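Local coordinates for protein orotidine 5'-phosphate decarboxylase (Methanocaldococcus jannaschii, PDB 4LUI) that probably catalyses the decarboxylation of orotidine 5'-monophosphate to uridine 5'-monophosphate, the last step of de novo UMP synthesis, as a homodimeric TIM-barrel enzyme, at residues B[84-90]-B[112-117]; B[93-99]-B[120-126]; B[144-148]-B[168-172]. One frame throughout, in Å; residues are numbered along the deposited sequence.

Contact 1 (B[84-90]-B[112-117]); sequences DIPATNE and DSVKAV
Pro86 meets Ser113, and Glu90 meets Ala116, where the first turns of two neighbouring outer helices of the TIM barrel run side by side, their short axes 8.0 Å apart and 28° from parallel. At this spacing Ala116 points its CB toward the other helix, 3.4 Å from Pro86 O, and also touches Pro86 CB, so the methyl packs directly against the backbone and ring of Pro86. Next to it, Pro86 CG lies 3.6 Å from Asp112 OD2, the two side chains crossing obliquely. Residues 84-88 are predicted to bind substrate, and two hydrogen bonds tie segment 84-90 to helix 111-124. Ser113 OG, placed beside its own backbone N by chi1 of -68°, donates to Asp84 O at 2.8 Å, in the carbonyl plane. Asn89 works in both directions: its OD1 accepts from Asp84 N at 2.9 Å, while its ND2 reaches across the contact. The amide thus bridges the loop before one helix and the backbone of the other, which should restrict its rotation. Asp84 OD2 also forms a salt bridge with Lys81 of the second subunit, and His136 of that subunit packs on Pro86 and Ser113. Asn89 ND2 donates to Ser113 O over 3.0 Å, the acceptor close to the amide plane but the donor standing 59° out of the carbonyl plane.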
loop_
_atom_site.group_PDB
_atom_site.type_symbol
_atom_site.label_atom_id
_atom_site.label_comp_id
_atom_site.label_asym_id
_atom_site.label_seq_id
_atom_site.Cartn_x
_atom_site.Cartn_y
_atom_site.Cartn_z
ATOM N N ASP B 84 2.079 -3.608 -5.832
ATOM C CA ASP B 84 3.370 -3.562 -6.513
ATOM C C ASP B 84 3.513 -4.666 -7.570
ATOM O O ASP B 84 2.556 -5.376 -7.873
ATOM C CB ASP B 84 4.516 -3.620 -5.485
ATOM C CG ASP B 84 5.673 -2.708 -5.840
ATOM O OD1 ASP B 84 6.197 -2.828 -6.972
ATOM O OD2 ASP B 84 6.045 -1.863 -4.987
ATOM N N ILE B 85 4.707 -4.778 -8.141
ATOM C CA ILE B 85 5.005 -5.820 -9.118
ATOM C C ILE B 85 5.053 -7.172 -8.413
ATOM O O ILE B 85 5.201 -7.228 -7.198
ATOM C CB ILE B 85 6.345 -5.555 -9.826
ATOM C CG1 ILE B 85 7.525 -5.653 -8.845
ATOM C CG2 ILE B 85 6.304 -4.209 -10.536
ATOM C CD1 ILE B 85 8.865 -5.407 -9.505
ATOM N N PRO B 86 4.934 -8.269 -9.174
ATOM C CA PRO B 86 4.917 -9.580 -8.513
ATOM C C PRO B 86 6.050 -9.837 -7.511
ATOM O O PRO B 86 5.749 -10.276 -6.402
ATOM C CB PRO B 86 4.982 -10.558 -9.689
ATOM C CG PRO B 86 4.189 -9.845 -10.747
ATOM C CD PRO B 86 4.535 -8.371 -10.594
ATOM N N ALA B 87 7.300 -9.546 -7.874
ATOM C CA ALA B 87 8.435 -9.836 -6.994
ATOM C C ALA B 87 8.322 -9.106 -5.654
ATOM O O ALA B 87 8.590 -9.673 -4.596
ATOM C CB ALA B 87 9.744 -9.484 -7.676
ATOM N N THR B 88 7.932 -7.843 -5.699
ATOM C CA THR B 88 7.803 -7.075 -4.472
ATOM C C THR B 88 6.575 -7.507 -3.665
ATOM O O THR B 88 6.633 -7.607 -2.436
ATOM C CB THR B 88 7.787 -5.581 -4.774
ATOM O OG1 THR B 88 9.046 -5.233 -5.364
ATOM C CG2 THR B 88 7.604 -4.760 -3.493
ATOM N N ASN B 89 5.466 -7.759 -4.357
ATOM C CA ASN B 89 4.267 -8.270 -3.699
ATOM C C ASN B 89 4.564 -9.548 -2.931
ATOM O O ASN B 89 4.077 -9.730 -1.805
ATOM C CB ASN B 89 3.137 -8.530 -4.709
ATOM C CG ASN B 89 2.299 -7.309 -4.984
ATOM O OD1 ASN B 89 2.737 -6.177 -4.771
ATOM N ND2 ASN B 89 1.078 -7.524 -5.457
ATOM N N GLU B 90 5.358 -10.432 -3.538
ATOM C CA GLU B 90 5.719 -11.694 -2.896
ATOM C C GLU B 90 6.481 -11.448 -1.582
ATOM O O GLU B 90 6.190 -12.066 -0.555
ATOM C CB GLU B 90 6.533 -12.576 -3.842
ATOM C CG GLU B 90 7.135 -13.781 -3.153
ATOM C CD GLU B 90 8.005 -14.598 -4.076
ATOM O OE1 GLU B 90 8.256 -14.139 -5.212
ATOM O OE2 GLU B 90 8.439 -15.695 -3.661
ATOM N N ASP B 112 -1.128 -10.967 -12.210
ATOM C CA ASP B 112 0.131 -11.558 -11.773
ATOM C C ASP B 112 0.522 -11.061 -10.387
ATOM O O ASP B 112 1.030 -11.824 -9.569
ATOM C CB ASP B 112 1.266 -11.375 -12.803
ATOM C CG ASP B 112 1.528 -9.923 -13.167
ATOM O OD1 ASP B 112 0.769 -9.025 -12.739
ATOM O OD2 ASP B 112 2.508 -9.691 -13.907
ATOM N N SER B 113 0.262 -9.787 -10.118
ATOM C CA SER B 113 0.585 -9.226 -8.809
ATOM C C SER B 113 -0.259 -9.869 -7.712
ATOM O O SER B 113 0.230 -10.141 -6.618
ATOM C CB SER B 113 0.395 -7.718 -8.817
ATOM O OG SER B 113 1.360 -7.125 -9.655
ATOM N N VAL B 114 -1.528 -10.117 -8.011
ATOM C CA VAL B 114 -2.400 -10.773 -7.045
ATOM C C VAL B 114 -1.968 -12.231 -6.817
ATOM O O VAL B 114 -1.844 -12.685 -5.671
ATOM C CB VAL B 114 -3.872 -10.706 -7.483
ATOM C CG1 VAL B 114 -4.740 -11.521 -6.541
ATOM C CG2 VAL B 114 -4.342 -9.249 -7.546
ATOM N N LYS B 115 -1.713 -12.940 -7.911
ATOM C CA LYS B 115 -1.240 -14.328 -7.863
ATOM C C LYS B 115 0.029 -14.486 -7.020
ATOM O O LYS B 115 0.182 -15.464 -6.289
ATOM C CB LYS B 115 -0.992 -14.837 -9.287
ATOM C CG LYS B 115 -2.251 -15.242 -10.042
ATOM C CD LYS B 115 -1.896 -15.763 -11.438
ATOM C CE LYS B 115 -3.041 -16.528 -12.092
ATOM N NZ LYS B 115 -3.370 -17.779 -11.345
ATOM N N ALA B 116 0.937 -13.519 -7.119
ATOM C CA ALA B 116 2.172 -13.557 -6.336
ATOM C C ALA B 116 1.882 -13.620 -4.840
ATOM O O ALA B 116 2.523 -14.371 -4.103
ATOM C CB ALA B 116 3.053 -12.355 -6.667
ATOM N N VAL B 117 0.911 -12.831 -4.395
ATOM C CA VAL B 117 0.494 -12.872 -2.995
ATOM C C VAL B 117 -0.207 -14.197 -2.673
ATOM O O VAL B 117 0.085 -14.824 -1.654
ATOM C CB VAL B 117 -0.424 -11.706 -2.664
ATOM C CG1 VAL B 117 -0.843 -11.762 -1.210
ATOM C CG2 VAL B 117 0.305 -10.399 -2.942
#

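Contact 2 (B[93-99]-B[120-126]); sequences AKITLKY and VAKKLNK
Lys94 pairs with Val120, and Leu97 with Ala121, as the later turns of the same two barrel helices diverge: their short axes lie 10.1 Å apart and 38° from parallel. Val120 and Leu97 carry the apolar contact across this wider gap. Val120 CB packs on Ala93 CB at 3.9 Å, and both of its methyls meet Lys94 CG, the two side chains crossing at about a right angle. With CG beside the backbone N (chi1 -65°), Leu97 reaches Ala121 CB with its CD1 at 3.8 Å, while its CB takes Leu124 CD1 at the same 3.8 Å. Beyond Leu124, positive phi at Asn125, with Asn125 N bonded to Lys122 O and Lys126 N to Ala121 O, makes a Schellman motif. Lys126 then sends an extended side chain across to the end of the other segment. Lys126 CD runs 3.4 Å from Leu97 O, and Lys126 NZ donates to that same oxygen at 2.7 Å, tilted 25° from the carbonyl plane. Lys126 NZ also donates to a water at 3.0 Å, which in turn donates to Tyr99 O, and it bonds Ala100 O, so one ammonium group gathers three acceptors: Leu97 O, Ala100 O and the water. Underneath, Leu97 and Thr96 rest on Ile103 of strand 102-106, while Tyr99 packs against Ile65 and Lys66 of helix 63-72.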
loop_
_atom_site.group_PDB
_atom_site.type_symbol
_atom_site.label_atom_id
_atom_site.label_comp_id
_atom_site.label_asym_id
_atom_site.label_seq_id
_atom_site.Cartn_x
_atom_site.Cartn_y
_atom_site.Cartn_z
ATOM N N ALA B 93 4.151 -10.034 1.025
ATOM C CA ALA B 93 3.280 -11.111 1.501
ATOM C C ALA B 93 3.986 -12.031 2.500
ATOM O O ALA B 93 3.410 -12.417 3.522
ATOM C CB ALA B 93 2.746 -11.909 0.329
ATOM N N LYS B 94 5.227 -12.400 2.204
ATOM C CA LYS B 94 5.966 -13.287 3.100
ATOM C C LYS B 94 6.137 -12.669 4.485
ATOM O O LYS B 94 5.869 -13.309 5.512
ATOM C CB LYS B 94 7.334 -13.648 2.516
ATOM C CG LYS B 94 7.261 -14.611 1.350
ATOM C CD LYS B 94 8.644 -15.080 0.946
ATOM C CE LYS B 94 8.590 -15.956 -0.296
ATOM N NZ LYS B 94 9.955 -16.401 -0.692
ATOM N N ILE B 95 6.581 -11.423 4.530
ATOM C CA ILE B 95 6.836 -10.812 5.838
ATOM C C ILE B 95 5.531 -10.561 6.594
ATOM O O ILE B 95 5.473 -10.697 7.817
ATOM C CB ILE B 95 7.691 -9.522 5.721
ATOM C CG1 ILE B 95 8.134 -9.039 7.104
ATOM C CG2 ILE B 95 6.944 -8.429 4.983
ATOM C CD1 ILE B 95 9.363 -8.146 7.057
ATOM N N THR B 96 4.480 -10.222 5.854
ATOM C CA THR B 96 3.204 -9.855 6.458
ATOM C C THR B 96 2.490 -11.082 7.003
ATOM O O THR B 96 1.957 -11.062 8.123
ATOM C CB THR B 96 2.313 -9.134 5.438
ATOM O OG1 THR B 96 2.956 -7.916 5.033
ATOM C CG2 THR B 96 0.966 -8.799 6.044
ATOM N N LEU B 97 2.500 -12.162 6.225
ATOM C CA LEU B 97 1.777 -13.367 6.608
ATOM C C LEU B 97 2.545 -14.253 7.587
ATOM O O LEU B 97 2.044 -15.306 8.001
ATOM C CB LEU B 97 1.355 -14.159 5.363
ATOM C CG LEU B 97 0.352 -13.424 4.467
ATOM C CD1 LEU B 97 0.084 -14.247 3.198
ATOM C CD2 LEU B 97 -0.948 -13.126 5.216
ATOM N N LYS B 98 3.741 -13.823 7.984
ATOM C CA LYS B 98 4.451 -14.502 9.058
ATOM C C LYS B 98 3.601 -14.507 10.330
ATOM O O LYS B 98 3.521 -15.525 11.019
ATOM C CB LYS B 98 5.796 -13.827 9.318
ATOM C CG LYS B 98 6.634 -14.503 10.390
ATOM C CD LYS B 98 8.050 -13.938 10.418
ATOM C CE LYS B 98 8.894 -14.637 11.472
ATOM N NZ LYS B 98 8.849 -16.115 11.297
ATOM N N TYR B 99 2.957 -13.373 10.619
ATOM C CA TYR B 99 2.120 -13.243 11.812
ATOM C C TYR B 99 0.640 -12.996 11.524
ATOM O O TYR B 99 -0.219 -13.408 12.311
ATOM C CB TYR B 99 2.663 -12.164 12.752
ATOM C CG TYR B 99 4.093 -12.415 13.164
ATOM C CD1 TYR B 99 4.434 -13.554 13.876
ATOM C CD2 TYR B 99 5.104 -11.522 12.827
ATOM C CE1 TYR B 99 5.741 -13.803 14.245
ATOM C CE2 TYR B 99 6.420 -11.761 13.198
ATOM C CZ TYR B 99 6.731 -12.904 13.906
ATOM O OH TYR B 99 8.036 -13.160 14.283
ATOM N N VAL B 120 2.101 -17.205 -2.029
ATOM C CA VAL B 120 2.675 -17.198 -0.689
ATOM C C VAL B 120 1.638 -17.667 0.323
ATOM O O VAL B 120 1.923 -18.524 1.175
ATOM C CB VAL B 120 3.156 -15.781 -0.292
ATOM C CG1 VAL B 120 3.535 -15.708 1.205
ATOM C CG2 VAL B 120 4.312 -15.359 -1.169
ATOM N N ALA B 121 0.439 -17.100 0.222
ATOM C CA ALA B 121 -0.637 -17.387 1.176
ATOM C C ALA B 121 -1.043 -18.856 1.159
ATOM O O ALA B 121 -1.318 -19.443 2.212
ATOM C CB ALA B 121 -1.838 -16.510 0.898
ATOM N N LYS B 122 -1.076 -19.452 -0.031
ATOM C CA LYS B 122 -1.496 -20.845 -0.171
ATOM C C LYS B 122 -0.592 -21.800 0.594
ATOM O O LYS B 122 -1.061 -22.734 1.251
ATOM C CB LYS B 122 -1.523 -21.242 -1.651
ATOM C CG LYS B 122 -2.717 -20.703 -2.414
ATOM C CD LYS B 122 -2.746 -21.240 -3.841
ATOM C CE LYS B 122 -3.945 -20.704 -4.613
ATOM N NZ LYS B 122 -3.919 -21.162 -6.037
ATOM N N LYS B 123 0.710 -21.563 0.514
ATOM C CA LYS B 123 1.660 -22.408 1.212
ATOM C C LYS B 123 1.496 -22.310 2.725
ATOM O O LYS B 123 1.842 -23.244 3.446
ATOM C CB LYS B 123 3.092 -22.075 0.791
ATOM C CG LYS B 123 3.364 -22.379 -0.669
ATOM C CD LYS B 123 4.819 -22.159 -1.027
ATOM C CE LYS B 123 5.055 -22.429 -2.505
ATOM N NZ LYS B 123 4.594 -23.788 -2.916
ATOM N N LEU B 124 0.952 -21.188 3.192
ATOM C CA LEU B 124 0.799 -20.942 4.622
ATOM C C LEU B 124 -0.615 -21.220 5.132
ATOM O O LEU B 124 -0.890 -21.070 6.333
ATOM C CB LEU B 124 1.178 -19.499 4.944
ATOM C CG LEU B 124 2.599 -19.080 4.568
ATOM C CD1 LEU B 124 2.775 -17.579 4.745
ATOM C CD2 LEU B 124 3.621 -19.844 5.395
ATOM N N ASN B 125 -1.495 -21.639 4.222
ATOM C CA ASN B 125 -2.923 -21.780 4.513
ATOM C C ASN B 125 -3.491 -20.481 5.077
ATOM O O ASN B 125 -4.223 -20.476 6.073
ATOM C CB ASN B 125 -3.184 -22.946 5.475
ATOM C CG ASN B 125 -4.657 -23.284 5.592
ATOM O OD1 ASN B 125 -5.433 -23.027 4.671
ATOM N ND2 ASN B 125 -5.054 -23.859 6.729
ATOM N N LYS B 126 -3.147 -19.374 4.429
ATOM C CA LYS B 126 -3.628 -18.070 4.852
ATOM C C LYS B 126 -4.372 -17.389 3.708
ATOM O O LYS B 126 -4.416 -17.925 2.591
ATOM C CB LYS B 126 -2.478 -17.236 5.432
ATOM C CG LYS B 126 -2.025 -17.798 6.790
ATOM C CD LYS B 126 -0.865 -17.054 7.397
ATOM C CE LYS B 126 -0.668 -17.512 8.838
ATOM N NZ LYS B 126 0.399 -16.751 9.528
HETATM O O HOH W 1 -1.082 -16.072 12.061
#

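Contact 3 (B[144-148]-B[168-172]); sequences QPIAD and RPERL
A surface salt bridge between Asp148 and Arg171 joins the starts of two successive barrel helices, 147-157 and 169-179. The backbones stay separated, the nearest CA atoms, those of Asp148 and Arg171, being 10.6 Å apart, so the long Arg171 side chain spans most of the gap. Arg171 leaves with CG opposite the backbone N (chi1 175°), bends at its second torsion and presents its guanidinium end-on. Both terminal nitrogens converge on one oxygen: Arg171 NH2 lies 2.8 Å from Asp148 OD1, and Arg171 NH1 lies 3.1 Å from that same OD1. The carboxylate and guanidinium planes are 26° apart; OD1 is met by NH1 on its syn side but by NH2 from above the carboxylate plane. The second oxygen is linked through water, which donates to Asp148 OD2 and makes a weak bond with Arg171 NH1. Ala147 CB closes in on Arg171 NH2 at 3.3 Å. Arg171 CB lies 4.0 Å above the centre of the Arg168 guanidinium plane, so the flat end of Arg168 covers the base of the Arg171 side chain. Gln144 NE2 comes within 4.2 Å of Arg171 NE without bonding to it; its hydrogen bond goes to Glu133, which also forms a salt bridge with Arg171 NH2. Glu133, in the loop after strand 127-131, provides a second carboxylate between the two helix starts, while Leu172 packs on Ile198 in a further loop.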
loop_
_atom_site.group_PDB
_atom_site.type_symbol
_atom_site.label_atom_id
_atom_site.label_comp_id
_atom_site.label_asym_id
_atom_site.label_seq_id
_atom_site.Cartn_x
_atom_site.Cartn_y
_atom_site.Cartn_z
ATOM N N GLN B 144 -13.782 3.006 -9.877
ATOM C CA GLN B 144 -15.188 2.628 -10.018
ATOM C C GLN B 144 -15.578 2.102 -11.420
ATOM O O GLN B 144 -16.321 1.119 -11.514
ATOM C CB GLN B 144 -16.118 3.763 -9.562
ATOM C CG GLN B 144 -17.565 3.313 -9.322
ATOM C CD GLN B 144 -17.702 2.420 -8.101
ATOM O OE1 GLN B 144 -16.899 2.498 -7.166
ATOM N NE2 GLN B 144 -18.734 1.580 -8.095
ATOM N N PRO B 145 -15.072 2.723 -12.511
ATOM C CA PRO B 145 -15.432 2.186 -13.832
ATOM C C PRO B 145 -15.083 0.707 -14.030
ATOM O O PRO B 145 -15.722 0.059 -14.875
ATOM C CB PRO B 145 -14.597 3.039 -14.793
ATOM C CG PRO B 145 -14.436 4.351 -14.074
ATOM C CD PRO B 145 -14.273 3.963 -12.632
ATOM N N ILE B 146 -14.102 0.196 -13.286
ATOM C CA ILE B 146 -13.690 -1.204 -13.422
ATOM C C ILE B 146 -14.114 -2.078 -12.237
ATOM O O ILE B 146 -13.596 -3.179 -12.052
ATOM C CB ILE B 146 -12.161 -1.347 -13.626
ATOM C CG1 ILE B 146 -11.401 -0.931 -12.360
ATOM C CG2 ILE B 146 -11.711 -0.533 -14.833
ATOM C CD1 ILE B 146 -9.936 -1.343 -12.335
ATOM N N ALA B 147 -15.050 -1.592 -11.433
ATOM C CA ALA B 147 -15.447 -2.318 -10.226
ATOM C C ALA B 147 -15.979 -3.726 -10.542
ATOM O O ALA B 147 -15.712 -4.671 -9.801
ATOM C CB ALA B 147 -16.480 -1.526 -9.447
ATOM N N ASP B 148 -16.724 -3.868 -11.634
ATOM C CA ASP B 148 -17.240 -5.192 -11.999
ATOM C C ASP B 148 -16.127 -6.082 -12.554
ATOM O O ASP B 148 -16.103 -7.292 -12.309
ATOM C CB ASP B 148 -18.429 -5.108 -12.964
ATOM C CG ASP B 148 -19.710 -4.674 -12.276
ATOM O OD1 ASP B 148 -19.713 -4.553 -11.032
ATOM O OD2 ASP B 148 -20.722 -4.488 -12.980
ATOM N N ARG B 168 -24.387 1.635 -0.844
ATOM C CA ARG B 168 -25.629 1.307 -1.549
ATOM C C ARG B 168 -25.912 -0.193 -1.448
ATOM O O ARG B 168 -25.211 -0.992 -2.070
ATOM C CB ARG B 168 -25.550 1.714 -3.032
ATOM C CG ARG B 168 -25.256 3.195 -3.262
ATOM C CD ARG B 168 -25.369 3.570 -4.747
ATOM N NE ARG B 168 -24.178 3.218 -5.519
ATOM C CZ ARG B 168 -24.205 2.744 -6.764
ATOM N NH1 ARG B 168 -25.363 2.539 -7.382
ATOM N NH2 ARG B 168 -23.069 2.470 -7.393
ATOM N N PRO B 169 -26.950 -0.577 -0.677
ATOM C CA PRO B 169 -27.292 -1.998 -0.507
ATOM C C PRO B 169 -27.515 -2.689 -1.843
ATOM O O PRO B 169 -27.079 -3.825 -2.042
ATOM C CB PRO B 169 -28.604 -1.951 0.270
ATOM C CG PRO B 169 -28.508 -0.657 1.064
ATOM C CD PRO B 169 -27.826 0.301 0.117
ATOM N N GLU B 170 -28.193 -1.999 -2.752
ATOM C CA GLU B 170 -28.471 -2.577 -4.061
ATOM C C GLU B 170 -27.169 -2.877 -4.798
ATOM O O GLU B 170 -27.067 -3.864 -5.521
ATOM C CB GLU B 170 -29.360 -1.646 -4.886
ATOM C CG GLU B 170 -30.735 -1.368 -4.266
ATOM C CD GLU B 170 -30.749 -0.188 -3.294
ATOM O OE1 GLU B 170 -29.668 0.319 -2.929
ATOM O OE2 GLU B 170 -31.860 0.237 -2.904
ATOM N N ARG B 171 -26.171 -2.018 -4.612
ATOM C CA ARG B 171 -24.868 -2.214 -5.241
ATOM C C ARG B 171 -24.098 -3.355 -4.583
ATOM O O ARG B 171 -23.421 -4.135 -5.260
ATOM C CB ARG B 171 -24.059 -0.915 -5.199
ATOM C CG ARG B 171 -22.638 -1.033 -5.718
ATOM C CD ARG B 171 -22.595 -1.392 -7.207
ATOM N NE ARG B 171 -21.225 -1.711 -7.602
ATOM C CZ ARG B 171 -20.885 -2.367 -8.705
ATOM N NH1 ARG B 171 -21.813 -2.780 -9.564
ATOM N NH2 ARG B 171 -19.606 -2.617 -8.945
ATOM N N LEU B 172 -24.199 -3.453 -3.258
ATOM C CA LEU B 172 -23.568 -4.553 -2.529
ATOM C C LEU B 172 -24.111 -5.903 -3.013
ATOM O O LEU B 172 -23.355 -6.855 -3.230
ATOM C CB LEU B 172 -23.793 -4.379 -1.019
ATOM C CG LEU B 172 -23.108 -5.387 -0.090
ATOM C CD1 LEU B 172 -21.604 -5.395 -0.307
ATOM C CD2 LEU B 172 -23.422 -5.048 1.365
HETATM O O HOH W 2 -23.240 -4.458 -11.853
#

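Overall arrangement
After the first three strands of the barrel the chain enters helix 86-97, passes through strand 102-106 and returns along helix 111-124. Contact 1 joins the beginnings of these helices and contact 2 their later turns, so their segments alternate along the sequence and the two loops cross. They touch directly, with Glu90 CG 3.8 Å from Val120 CG2 and Val117 CG1 3.9 Å from Ala93 CB, making one continuous helix-helix interface. Contact 3 follows in series, closing a loop through strand 161-163 between helices 147-157 and 169-179; its centre is about 25 Å from that of contact 1. All three tie together successive outer helices of the eight-stranded barrel.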